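Local structure of ABC-type transport system, sugar-family extracellular solute-binding protein (Peptoclostridium difficile 630, 6HNJ) at residues P107-A112 / E267-I272; P153-I158 / N183-V188; V214-L219 / I239-G244; L251-I256 / D290-E295. The protein probably acts as the extracellular solute-binding component of an ABC transporter, capturing a small, possibly sugar-related solute for import. The protein carries 1 engineered substitution. All blocks are in the same frame, centred on the assembly; numbering follows the deposited sequence.

Contact 1 (P107-A112 / E267-I272); sequences PILITA and EMAVKI. With EDO (1,2-ethanediol), chain G.
In the N-terminal, Rossmann-like lobe, helix 258-273 packs along strand 108-111 of the parallel sheet, through L109 and P107 against A269 and I272. The two short segments run almost exactly antiparallel, at 175°, with their axes 9.6 Å apart, and the interface between them is apolar. L109 buries more surface here than any other residue. Its first torsion sets CG beside the backbone N, and the extended second torsion (chi2 177°) carries CD1 out to the helix, where this one methyl meets A269 CB at 3.6 Å and M268 CB at 4.1 Å. Just before the strand, the ring of P107 and the branch of I272 run by each other in opposing senses, P107 CG 3.6 Å from I272 CG2.

The same layer continues beyond the two segments: L87 touches both L109 and A269, while F44 of helix 35-50 closes on A269 as well. Where the chain turns at A112, an ethanediol probably left from crystallisation bonds weakly to A112 O and also to T93 N. The fit is tightest over the helix backbone itself, where L109 CD1 presses on A269, 3.3 Å from its N and 3.4 Å from its CA.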
loop_
_atom_site.group_PDB
_atom_site.type_symbol
_atom_site.label_atom_id
_atom_site.label_comp_id
_atom_site.label_asym_id
_atom_site.label_seq_id
_atom_site.Cartn_x
_atom_site.Cartn_y
_atom_site.Cartn_z
ATOM N N PRO A 107 11.766 20.636 3.608
ATOM C CA PRO A 107 10.686 19.780 4.025
ATOM C C PRO A 107 10.431 18.682 2.982
ATOM O O PRO A 107 10.439 18.946 1.768
ATOM C CB PRO A 107 9.493 20.726 4.155
ATOM C CG PRO A 107 9.830 21.909 3.335
ATOM C CD PRO A 107 11.324 22.033 3.439
ATOM N N ILE A 108 10.237 17.477 3.481
ATOM C CA ILE A 108 9.936 16.278 2.644
ATOM C C ILE A 108 8.557 15.759 3.009
ATOM O O ILE A 108 8.311 15.452 4.196
ATOM C CB ILE A 108 10.975 15.174 2.883
ATOM C CG1 ILE A 108 12.390 15.650 2.505
ATOM C CG2 ILE A 108 10.637 13.928 2.055
ATOM C CD1 ILE A 108 13.529 14.871 3.155
ATOM N N LEU A 109 7.652 15.642 2.030
ATOM C CA LEU A 109 6.385 14.969 2.229
ATOM C C LEU A 109 6.437 13.653 1.503
ATOM O O LEU A 109 6.828 13.610 0.353
ATOM C CB LEU A 109 5.204 15.782 1.691
ATOM C CG LEU A 109 4.798 16.962 2.552
ATOM C CD1 LEU A 109 3.683 17.691 1.847
ATOM C CD2 LEU A 109 4.381 16.553 3.951
ATOM N N ILE A 110 6.118 12.592 2.213
ATOM C CA ILE A 110 6.101 11.215 1.653
ATOM C C ILE A 110 4.709 10.712 1.308
ATOM O O ILE A 110 3.686 11.210 1.797
ATOM C CB ILE A 110 6.770 10.228 2.632
ATOM C CG1 ILE A 110 5.892 9.950 3.857
ATOM C CG2 ILE A 110 8.135 10.788 3.035
ATOM C CD1 ILE A 110 6.595 9.152 4.957
ATOM N N THR A 111 4.670 9.659 0.502
ATOM C CA THR A 111 3.480 8.861 0.324
ATOM C C THR A 111 3.909 7.434 -0.122
ATOM O O THR A 111 5.040 7.232 -0.516
ATOM C CB THR A 111 2.516 9.491 -0.695
ATOM O OG1 THR A 111 1.248 8.827 -0.598
ATOM C CG2 THR A 111 3.046 9.365 -2.103
ATOM N N ALA A 112 2.990 6.494 -0.080
ATOM C CA ALA A 112 3.254 5.080 -0.425
ATOM C C ALA A 112 4.379 4.445 0.412
ATOM O O ALA A 112 5.142 3.609 -0.075
ATOM C CB ALA A 112 3.531 4.942 -1.915
ATOM N N GLU A 267 -2.687 18.289 0.049
ATOM C CA GLU A 267 -3.278 19.230 1.036
ATOM C C GLU A 267 -2.282 19.592 2.129
ATOM O O GLU A 267 -2.149 20.760 2.543
ATOM C CB GLU A 267 -4.566 18.644 1.652
ATOM C CG GLU A 267 -5.657 18.543 0.604
ATOM C CD GLU A 267 -6.988 18.030 1.142
ATOM O OE1 GLU A 267 -7.045 16.942 1.746
ATOM O OE2 GLU A 267 -7.994 18.710 0.902
ATOM N N MET A 268 -1.539 18.591 2.548
ATOM C CA MET A 268 -0.439 18.784 3.500
ATOM C C MET A 268 0.645 19.682 2.895
ATOM O O MET A 268 1.180 20.557 3.580
ATOM C CB MET A 268 0.136 17.420 3.922
ATOM C CG MET A 268 -0.870 16.559 4.674
ATOM S SD MET A 268 -0.361 14.849 5.000
ATOM C CE MET A 268 0.794 15.144 6.324
ATOM N N ALA A 269 0.917 19.511 1.601
ATOM C CA ALA A 269 1.878 20.362 0.886
ATOM C C ALA A 269 1.487 21.827 0.895
ATOM O O ALA A 269 2.345 22.673 1.051
ATOM C CB ALA A 269 2.109 19.896 -0.552
ATOM N N VAL A 270 0.195 22.111 0.749
ATOM C CA VAL A 270 -0.300 23.484 0.799
ATOM C C VAL A 270 0.120 24.134 2.106
ATOM O O VAL A 270 0.621 25.273 2.097
ATOM C CB VAL A 270 -1.845 23.550 0.692
ATOM C CG1 VAL A 270 -2.337 24.981 0.876
ATOM C CG2 VAL A 270 -2.301 22.990 -0.643
ATOM N N LYS A 271 -0.101 23.436 3.224
ATOM C CA LYS A 271 0.275 23.971 4.525
ATOM C C LYS A 271 1.803 24.172 4.662
ATOM O O LYS A 271 2.250 25.188 5.215
ATOM C CB LYS A 271 -0.203 23.063 5.653
ATOM C CG LYS A 271 -1.704 22.909 5.805
ATOM C CD LYS A 271 -1.959 21.966 6.977
ATOM C CE LYS A 271 -3.401 21.991 7.459
ATOM N NZ LYS A 271 -3.635 20.836 8.381
ATOM N N ILE A 272 2.591 23.215 4.158
ATOM C CA ILE A 272 4.061 23.346 4.210
ATOM C C ILE A 272 4.537 24.517 3.342
ATOM O O ILE A 272 5.403 25.290 3.770
ATOM C CB ILE A 272 4.809 22.062 3.813
ATOM C CG1 ILE A 272 4.465 20.905 4.761
ATOM C CG2 ILE A 272 6.312 22.311 3.781
ATOM C CD1 ILE A 272 4.702 21.133 6.240
HETATM C C1 EDO G . 8.239 -0.652 -0.987
HETATM O O1 EDO G . 9.476 -0.683 -0.257
HETATM C C2 EDO G . 8.095 0.660 -1.768
HETATM O O2 EDO G . 7.603 1.764 -0.973
#

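Contact 2 (P153-I158 / N183-V188); sequences PKAKTI and NGFKVV. With EDO (1,2-ethanediol), chain F; EDO (1,2-ethanediol), chain E.
Three backbone hydrogen bonds between K156-I158 and K186-V188 give the first group of interactions, and they form the regular ladder of a parallel pair. K186 N donates to K156 O at 2.9 Å. The next rung is I158 N to K186 O, 2.8 Å and nearly straight at 174°, and V188 N then reaches I158 O at 3.1 Å. K186 thus uses both its N-H and its carbonyl to grip the two residues flanking T157, and CA-H groups of T157 and V187 lie close to the same acceptors.

Apolar contacts form the second group. T157 CG2, anti to its own backbone N (OG1 at chi1 -61°), crosses to V188 CG2 at 3.5 Å. On the other face, I158 CD1 comes obliquely to the F185 ring, 3.7 Å from CG, and L148 of helix 148-151 touches both residues.

The F185 ring makes the third kind of contact with its edge. The carbonyls of A155 and K156 lie near the ring plane, A155 O being 3.3 Å from F185 CE1.

One acidic residue outside the pair, D210, accepts through OD2 from both K156 N and T157 N, which fixes the entry into strand 157-163. G184, at the end of helix 167-183, closes that helix with a Schellman motif before the chain enters the outer strand. The whole is a classical beta-alpha-beta crossover, the repeating unit of the parallel sheet.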
loop_
_atom_site.group_PDB
_atom_site.type_symbol
_atom_site.label_atom_id
_atom_site.label_comp_id
_atom_site.label_asym_id
_atom_site.label_seq_id
_atom_site.Cartn_x
_atom_site.Cartn_y
_atom_site.Cartn_z
ATOM N N PRO A 153 -19.374 -16.191 3.653
ATOM C CA PRO A 153 -20.348 -15.879 4.709
ATOM C C PRO A 153 -20.446 -16.864 5.847
ATOM O O PRO A 153 -20.630 -16.444 6.967
ATOM C CB PRO A 153 -21.715 -15.824 3.973
ATOM C CG PRO A 153 -21.434 -15.947 2.532
ATOM C CD PRO A 153 -20.001 -16.317 2.326
ATOM N N LYS A 154 -20.344 -18.162 5.560
ATOM C CA LYS A 154 -20.514 -19.171 6.604
ATOM C C LYS A 154 -19.176 -19.633 7.190
ATOM O O LYS A 154 -19.133 -20.675 7.832
ATOM C CB LYS A 154 -21.302 -20.392 6.065
ATOM C CG LYS A 154 -22.400 -20.082 5.024
ATOM C CD LYS A 154 -23.720 -20.843 5.222
ATOM C CE LYS A 154 -23.558 -22.347 5.404
ATOM N NZ LYS A 154 -22.650 -22.965 4.397
ATOM N N ALA A 155 -18.089 -18.885 6.962
ATOM C CA ALA A 155 -16.745 -19.297 7.416
ATOM C C ALA A 155 -16.615 -19.459 8.932
ATOM O O ALA A 155 -17.148 -18.667 9.697
ATOM C CB ALA A 155 -15.702 -18.293 6.939
ATOM N N LYS A 156 -15.881 -20.492 9.343
ATOM C CA LYS A 156 -15.493 -20.693 10.742
ATOM C C LYS A 156 -13.988 -20.619 10.965
ATOM O O LYS A 156 -13.564 -20.275 12.068
ATOM C CB LYS A 156 -15.960 -22.069 11.229
ATOM C CG LYS A 156 -17.456 -22.332 11.116
ATOM C CD LYS A 156 -17.767 -23.829 11.273
ATOM C CE LYS A 156 -19.083 -24.246 10.612
ATOM N NZ LYS A 156 -18.953 -25.553 9.890
ATOM N N THR A 157 -13.194 -20.966 9.941
ATOM C CA THR A 157 -11.736 -21.073 10.041
ATOM C C THR A 157 -11.063 -20.211 8.961
ATOM O O THR A 157 -11.359 -20.356 7.774
ATOM C CB THR A 157 -11.289 -22.531 9.909
ATOM O OG1 THR A 157 -11.877 -23.269 10.976
ATOM C CG2 THR A 157 -9.769 -22.659 10.012
ATOM N N ILE A 158 -10.174 -19.310 9.406
ATOM C CA ILE A 158 -9.412 -18.427 8.526
ATOM C C ILE A 158 -8.018 -18.994 8.390
ATOM O O ILE A 158 -7.367 -19.256 9.375
ATOM C CB ILE A 158 -9.311 -16.992 9.092
ATOM C CG1 ILE A 158 -10.699 -16.387 9.301
ATOM C CG2 ILE A 158 -8.476 -16.118 8.152
ATOM C CD1 ILE A 158 -10.697 -15.077 10.075
ATOM N N ASN A 183 -13.858 -11.880 16.756
ATOM C CA ASN A 183 -14.992 -12.105 15.880
ATOM C C ASN A 183 -15.511 -13.558 15.862
ATOM O O ASN A 183 -16.445 -13.856 15.137
ATOM C CB ASN A 183 -14.641 -11.578 14.464
ATOM C CG ASN A 183 -14.598 -10.061 14.420
ATOM O OD1 ASN A 183 -13.536 -9.423 14.564
ATOM N ND2 ASN A 183 -15.768 -9.465 14.266
ATOM N N GLY A 184 -14.935 -14.426 16.687
ATOM C CA GLY A 184 -15.356 -15.812 16.796
ATOM C C GLY A 184 -14.851 -16.769 15.741
ATOM O O GLY A 184 -15.522 -17.759 15.481
ATOM N N PHE A 185 -13.697 -16.499 15.116
ATOM C CA PHE A 185 -13.106 -17.434 14.143
ATOM C C PHE A 185 -11.934 -18.210 14.704
ATOM O O PHE A 185 -11.249 -17.755 15.632
ATOM C CB PHE A 185 -12.606 -16.707 12.890
ATOM C CG PHE A 185 -13.666 -15.965 12.160
ATOM C CD1 PHE A 185 -14.533 -16.631 11.319
ATOM C CD2 PHE A 185 -13.796 -14.604 12.313
ATOM C CE1 PHE A 185 -15.536 -15.945 10.659
ATOM C CE2 PHE A 185 -14.786 -13.911 11.649
ATOM C CZ PHE A 185 -15.653 -14.574 10.815
ATOM N N LYS A 186 -11.732 -19.399 14.147
ATOM C CA LYS A 186 -10.486 -20.138 14.326
ATOM C C LYS A 186 -9.477 -19.750 13.233
ATOM O O LYS A 186 -9.862 -19.249 12.158
ATOM C CB LYS A 186 -10.759 -21.631 14.314
ATOM C CG LYS A 186 -11.535 -22.068 15.570
ATOM C CD LYS A 186 -12.024 -23.504 15.478
ATOM C CE LYS A 186 -12.962 -23.820 16.645
ATOM N NZ LYS A 186 -13.088 -25.293 16.859
ATOM N N VAL A 187 -8.200 -19.989 13.518
ATOM C CA VAL A 187 -7.085 -19.687 12.607
ATOM C C VAL A 187 -6.206 -20.913 12.419
ATOM O O VAL A 187 -5.839 -21.561 13.395
ATOM C CB VAL A 187 -6.215 -18.555 13.166
ATOM C CG1 VAL A 187 -5.067 -18.252 12.226
ATOM C CG2 VAL A 187 -7.075 -17.323 13.383
ATOM N N VAL A 188 -5.882 -21.233 11.169
ATOM C CA VAL A 188 -4.883 -22.224 10.860
ATOM C C VAL A 188 -3.810 -21.512 10.063
ATOM O O VAL A 188 -4.105 -20.906 9.021
ATOM C CB VAL A 188 -5.449 -23.370 10.009
ATOM C CG1 VAL A 188 -4.353 -24.367 9.655
ATOM C CG2 VAL A 188 -6.625 -24.050 10.702
HETATM C C1 EDO F . -17.653 -21.306 4.280
HETATM O O1 EDO F . -17.970 -22.448 5.093
HETATM C C2 EDO F . -18.780 -20.994 3.283
HETATM O O2 EDO F . -19.046 -19.579 3.217
HETATM C C1 EDO E . -13.716 -26.257 8.883
HETATM O O1 EDO E . -14.003 -24.864 9.081
HETATM C C2 EDO E . -14.135 -26.681 7.482
HETATM O O2 EDO E . -13.003 -26.545 6.617
#

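Contact 3 (V214-L219 / I239-G244); sequences VPTDNL and IAAESG
V214 grips the 239-244 segment with both its N-H and its carbonyl. V214 N donates to I239 O at 2.8 Å and 168°, and V214 O receives A241 N at 2.9 Å, so that V214 and A240 form a parallel bridge at the ends of two neighbouring strands. Beyond this rung the chains diverge, and water 1 bridges the opening: it donates to P215 O at 3.0 Å and accepts a weak bond from A241 N at 3.1 Å.

Side chains take over where the backbones part. T216 OG1 sits 3.5 Å from A241 CB, its chi1 of -62° setting the oxygen beside the backbone N and facing the other loop. The E242 side chain passes nearly perpendicular to that of T216, with T216 CG2 3.9 Å from E242 OE1.

A second shell positions the T216 loop. Q172 OE1 accepts from T216 N. D217 is the N-cap of helix 218-221: its OD1 takes V220 N, while OD2 is held by N163 N and S169 OG, tying the loop to the end of strand 157-163.

Triethylene glycol, probably from crystallisation, lies about 4 Å from the E242 side chain. The chemistry changes from buried backbone rungs to threonine, glutamate and water; such polar strand ends would suit the interlobe cleft, where binding proteins of this fold hold their ligands, though this is only suggestive here.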
loop_
_atom_site.group_PDB
_atom_site.type_symbol
_atom_site.label_atom_id
_atom_site.label_comp_id
_atom_site.label_asym_id
_atom_site.label_seq_id
_atom_site.Cartn_x
_atom_site.Cartn_y
_atom_site.Cartn_z
ATOM N N VAL A 214 -4.109 -13.489 2.360
ATOM C CA VAL A 214 -2.737 -13.246 1.916
ATOM C C VAL A 214 -2.297 -11.849 2.366
ATOM O O VAL A 214 -2.768 -10.843 1.806
ATOM C CB VAL A 214 -2.629 -13.394 0.395
ATOM C CG1 VAL A 214 -1.219 -13.069 -0.065
ATOM C CG2 VAL A 214 -2.981 -14.836 -0.013
ATOM N N PRO A 215 -1.354 -11.763 3.334
ATOM C CA PRO A 215 -0.914 -10.421 3.793
ATOM C C PRO A 215 0.029 -9.727 2.832
ATOM O O PRO A 215 0.295 -10.255 1.760
ATOM C CB PRO A 215 -0.196 -10.692 5.131
ATOM C CG PRO A 215 -0.033 -12.159 5.229
ATOM C CD PRO A 215 -0.697 -12.845 4.075
ATOM N N THR A 216 0.442 -8.496 3.188
ATOM C CA THR A 216 1.498 -7.785 2.498
ATOM C C THR A 216 2.826 -8.512 2.809
ATOM O O THR A 216 3.497 -8.241 3.814
ATOM C CB THR A 216 1.541 -6.317 2.952
ATOM O OG1 THR A 216 0.291 -5.693 2.618
ATOM C CG2 THR A 216 2.645 -5.554 2.267
ATOM N N ASP A 217 3.164 -9.466 1.953
ATOM C CA ASP A 217 4.269 -10.411 2.173
ATOM C C ASP A 217 4.713 -10.761 0.762
ATOM O O ASP A 217 3.949 -11.413 0.034
ATOM C CB ASP A 217 3.675 -11.603 2.917
ATOM C CG ASP A 217 4.646 -12.734 3.193
ATOM O OD1 ASP A 217 5.241 -13.300 2.246
ATOM O OD2 ASP A 217 4.714 -13.143 4.389
ATOM N N ASN A 218 5.914 -10.344 0.373
ATOM C CA ASN A 218 6.375 -10.528 -1.015
ATOM C C ASN A 218 6.464 -12.009 -1.358
ATOM O O ASN A 218 6.142 -12.386 -2.473
ATOM C CB ASN A 218 7.717 -9.860 -1.295
ATOM C CG ASN A 218 7.648 -8.335 -1.213
ATOM O OD1 ASN A 218 6.574 -7.762 -1.282
ATOM N ND2 ASN A 218 8.796 -7.691 -1.072
ATOM N N LEU A 219 6.899 -12.841 -0.412
ATOM C CA LEU A 219 7.065 -14.275 -0.683
ATOM C C LEU A 219 5.752 -14.930 -1.122
ATOM O O LEU A 219 5.683 -15.607 -2.143
ATOM C CB LEU A 219 7.631 -14.989 0.553
ATOM C CG LEU A 219 7.856 -16.496 0.497
ATOM C CD1 LEU A 219 8.916 -16.775 -0.549
ATOM C CD2 LEU A 219 8.292 -17.043 1.862
ATOM N N ILE A 239 -8.575 -13.737 0.043
ATOM C CA ILE A 239 -8.540 -12.265 0.254
ATOM C C ILE A 239 -7.112 -11.817 0.402
ATOM O O ILE A 239 -6.391 -12.375 1.214
ATOM C CB ILE A 239 -9.329 -11.863 1.505
ATOM C CG1 ILE A 239 -10.774 -12.283 1.341
ATOM C CG2 ILE A 239 -9.269 -10.347 1.728
ATOM C CD1 ILE A 239 -11.452 -12.512 2.649
ATOM N N ALA A 240 -6.699 -10.810 -0.376
ATOM C CA ALA A 240 -5.336 -10.283 -0.328
ATOM C C ALA A 240 -5.365 -8.875 0.287
ATOM O O ALA A 240 -6.372 -8.170 0.192
ATOM C CB ALA A 240 -4.756 -10.217 -1.732
ATOM N N ALA A 241 -4.256 -8.473 0.880
ATOM C CA ALA A 241 -4.109 -7.136 1.492
ATOM C C ALA A 241 -4.023 -6.009 0.490
ATOM O O ALA A 241 -4.310 -4.859 0.851
ATOM C CB ALA A 241 -2.879 -7.111 2.401
ATOM N N GLU A 242 -3.604 -6.315 -0.744
ATOM C CA GLU A 242 -3.357 -5.321 -1.784
ATOM C C GLU A 242 -3.964 -5.758 -3.105
ATOM O O GLU A 242 -4.277 -6.915 -3.282
ATOM C CB GLU A 242 -1.851 -5.080 -1.937
ATOM C CG GLU A 242 -1.221 -4.496 -0.685
ATOM C CD GLU A 242 0.250 -4.128 -0.874
ATOM O OE1 GLU A 242 1.049 -5.016 -1.253
ATOM O OE2 GLU A 242 0.618 -2.959 -0.615
ATOM N N SER A 243 -4.100 -4.824 -4.042
ATOM C CA SER A 243 -4.825 -5.072 -5.292
ATOM C C SER A 243 -4.041 -5.803 -6.366
ATOM O O SER A 243 -4.617 -6.480 -7.198
ATOM C CB SER A 243 -5.332 -3.743 -5.862
ATOM O OG SER A 243 -4.249 -3.051 -6.408
ATOM N N GLY A 244 -2.716 -5.718 -6.306
ATOM C CA GLY A 244 -1.862 -6.343 -7.283
ATOM C C GLY A 244 -2.125 -7.847 -7.301
ATOM O O GLY A 244 -2.314 -8.417 -8.355
HETATM O O HOH W 1 -1.408 -8.941 -0.361
#

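Contact 4 (L251-I256 / D290-E295); sequences LACQGI and DIIVNE
The flat amide end of Q254 passes obliquely over the side chain of I291, with CD 3.9 Å from I291 CG1. The other flat group, the carboxylate of D290, projects from the opposite face of the strand pair. Its OD2 lies 2.7 Å from water 2, which also sits close to G255 O, and N257 ND2 gives it a further hydrogen bond.

The two faces differ in what they carry. A252, Q254, I291 and V293 share one, where A252 CB meets V293 CG2 at 4.1 Å. C253, I292 and D290 occupy the other; with chi1 68°, C253 SG stands between its backbone N and carbonyl carbon, which sets it 4.1 Å from I292 CB.

Between the faces runs an antiparallel ladder. C253 and I292 form a hydrogen-bonded pair, closed by C253 N to I292 O at 3.0 Å and by I292 N to C253 O at 2.9 Å. G255 and D290 repeat the pattern, and N294 N adds a rung to L251 O at 2.8 Å with an N-H...O angle of 167°.

N294 ends the strand and starts the next helix: its OD1 caps I297 N, while ND2 is shared between V246 O and T316 OG1. In the wider fold, strand 289-294 is the middle strand of a small mixed sheet, with 252-256 on one side and 311-314 on the other. F151 of helix 148-151 covers A252 and V293, and helix 243-247 packs S243 against C253 and I292 on the opposite face.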
loop_
_atom_site.group_PDB
_atom_site.type_symbol
_atom_site.label_atom_id
_atom_site.label_comp_id
_atom_site.label_asym_id
_atom_site.label_seq_id
_atom_site.Cartn_x
_atom_site.Cartn_y
_atom_site.Cartn_z
ATOM N N LEU A 251 -9.226 -13.444 -4.959
ATOM C CA LEU A 251 -10.618 -13.036 -5.232
ATOM C C LEU A 251 -10.861 -11.535 -5.006
ATOM O O LEU A 251 -11.535 -10.881 -5.804
ATOM C CB LEU A 251 -11.571 -13.855 -4.410
ATOM C CG LEU A 251 -13.075 -13.515 -4.559
ATOM C CD1 LEU A 251 -13.581 -13.705 -5.982
ATOM C CD2 LEU A 251 -13.874 -14.313 -3.563
ATOM N N ALA A 252 -10.340 -10.991 -3.903
ATOM C CA ALA A 252 -10.690 -9.631 -3.498
ATOM C C ALA A 252 -9.755 -8.985 -2.515
ATOM O O ALA A 252 -9.010 -9.650 -1.794
ATOM C CB ALA A 252 -12.100 -9.628 -2.901
ATOM N N CYS A 253 -9.830 -7.656 -2.452
ATOM C CA CYS A 253 -9.123 -6.900 -1.420
ATOM C C CYS A 253 -9.903 -5.641 -1.153
ATOM O O CYS A 253 -10.765 -5.262 -1.945
ATOM C CB CYS A 253 -7.694 -6.523 -1.846
ATOM S SG CYS A 253 -7.617 -5.314 -3.187
ATOM N N GLN A 254 -9.619 -5.009 -0.024
ATOM C CA GLN A 254 -10.094 -3.661 0.219
ATOM C C GLN A 254 -8.839 -2.835 0.196
ATOM O O GLN A 254 -8.105 -2.797 1.180
ATOM C CB GLN A 254 -10.892 -3.545 1.538
ATOM C CG GLN A 254 -11.755 -2.272 1.603
ATOM C CD GLN A 254 -12.992 -2.418 2.438
ATOM O OE1 GLN A 254 -13.050 -3.211 3.389
ATOM N NE2 GLN A 254 -13.996 -1.658 2.094
ATOM N N GLY A 255 -8.548 -2.276 -0.981
ATOM C CA GLY A 255 -7.280 -1.633 -1.242
ATOM C C GLY A 255 -7.328 -0.123 -1.133
ATOM O O GLY A 255 -8.316 0.511 -1.483
ATOM N N ILE A 256 -6.220 0.457 -0.691
ATOM C CA ILE A 256 -6.090 1.906 -0.570
ATOM C C ILE A 256 -6.283 2.619 -1.896
ATOM O O ILE A 256 -5.811 2.150 -2.944
ATOM C CB ILE A 256 -4.704 2.242 0.024
ATOM C CG1 ILE A 256 -4.734 1.876 1.497
ATOM C CG2 ILE A 256 -4.322 3.718 -0.139
ATOM C CD1 ILE A 256 -3.473 1.214 1.937
ATOM N N ASP A 290 -11.158 0.930 -1.586
ATOM C CA ASP A 290 -12.145 0.450 -2.548
ATOM C C ASP A 290 -12.104 -1.051 -2.514
ATOM O O ASP A 290 -11.027 -1.615 -2.419
ATOM C CB ASP A 290 -11.788 0.921 -3.954
ATOM C CG ASP A 290 -11.858 2.422 -4.083
ATOM O OD1 ASP A 290 -12.987 2.969 -3.963
ATOM O OD2 ASP A 290 -10.799 3.041 -4.293
ATOM N N ILE A 291 -13.266 -1.683 -2.600
ATOM C CA ILE A 291 -13.335 -3.133 -2.743
ATOM C C ILE A 291 -13.063 -3.494 -4.199
ATOM O O ILE A 291 -13.803 -3.074 -5.109
ATOM C CB ILE A 291 -14.696 -3.695 -2.278
ATOM C CG1 ILE A 291 -14.955 -3.327 -0.796
ATOM C CG2 ILE A 291 -14.733 -5.218 -2.490
ATOM C CD1 ILE A 291 -16.385 -3.520 -0.332
ATOM N N ILE A 292 -12.043 -4.322 -4.418
ATOM C CA ILE A 292 -11.640 -4.725 -5.744
ATOM C C ILE A 292 -11.744 -6.236 -5.809
ATOM O O ILE A 292 -11.198 -6.939 -4.968
ATOM C CB ILE A 292 -10.219 -4.239 -6.102
ATOM C CG1 ILE A 292 -10.142 -2.703 -5.998
ATOM C CG2 ILE A 292 -9.833 -4.709 -7.484
ATOM C CD1 ILE A 292 -8.733 -2.175 -5.782
ATOM N N VAL A 293 -12.420 -6.715 -6.829
ATOM C CA VAL A 293 -12.790 -8.118 -6.965
ATOM C C VAL A 293 -12.381 -8.629 -8.336
ATOM O O VAL A 293 -12.631 -7.961 -9.341
ATOM C CB VAL A 293 -14.309 -8.264 -6.844
ATOM C CG1 VAL A 293 -14.768 -9.681 -7.104
ATOM C CG2 VAL A 293 -14.759 -7.787 -5.466
ATOM N N ASN A 294 -11.781 -9.820 -8.362
ATOM C CA ASN A 294 -11.396 -10.475 -9.616
ATOM C C ASN A 294 -12.629 -11.225 -10.173
ATOM O O ASN A 294 -13.109 -12.196 -9.604
ATOM C CB ASN A 294 -10.185 -11.403 -9.420
ATOM C CG ASN A 294 -9.724 -12.047 -10.717
ATOM O OD1 ASN A 294 -10.559 -12.556 -11.490
ATOM N ND2 ASN A 294 -8.387 -12.086 -10.945
ATOM N N GLU A 295 -13.105 -10.746 -11.306
ATOM C CA GLU A 295 -14.349 -11.212 -11.922
ATOM C C GLU A 295 -14.260 -12.672 -12.425
ATOM O O GLU A 295 -15.235 -13.414 -12.368
ATOM C CB GLU A 295 -14.644 -10.253 -13.077
ATOM C CG GLU A 295 -16.071 -10.084 -13.543
ATOM C CD GLU A 295 -16.202 -8.882 -14.483
ATOM O OE1 GLU A 295 -15.164 -8.276 -14.864
ATOM O OE2 GLU A 295 -17.341 -8.534 -14.846
HETATM O O HOH W 2 -8.619 1.501 -4.232
#

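Overall arrangement
The contacts illustrate the two-lobed plan of periplasmic-type binding proteins. Contact 1 belongs to the lobe built on the five-stranded parallel sheet; contacts 2 and 3 share the four-stranded sheet of the other lobe, their centres about 19 Å apart. Contact 4 adjoins contact 3, centres about 11 Å apart, where A240 N is probably hydrogen-bonded to A252 O (2.9 Å). Contacts 1 and 2 lie on opposite sides of the chain's centre, about 40 Å between centres. Along the chain, contacts 2 and 3 nest inside the loop closed by contact 1, whereas contact 4 crosses it: the chain passes from strand 252-256 to helix 258-273 and returns as strand 289-294, linking the lobes.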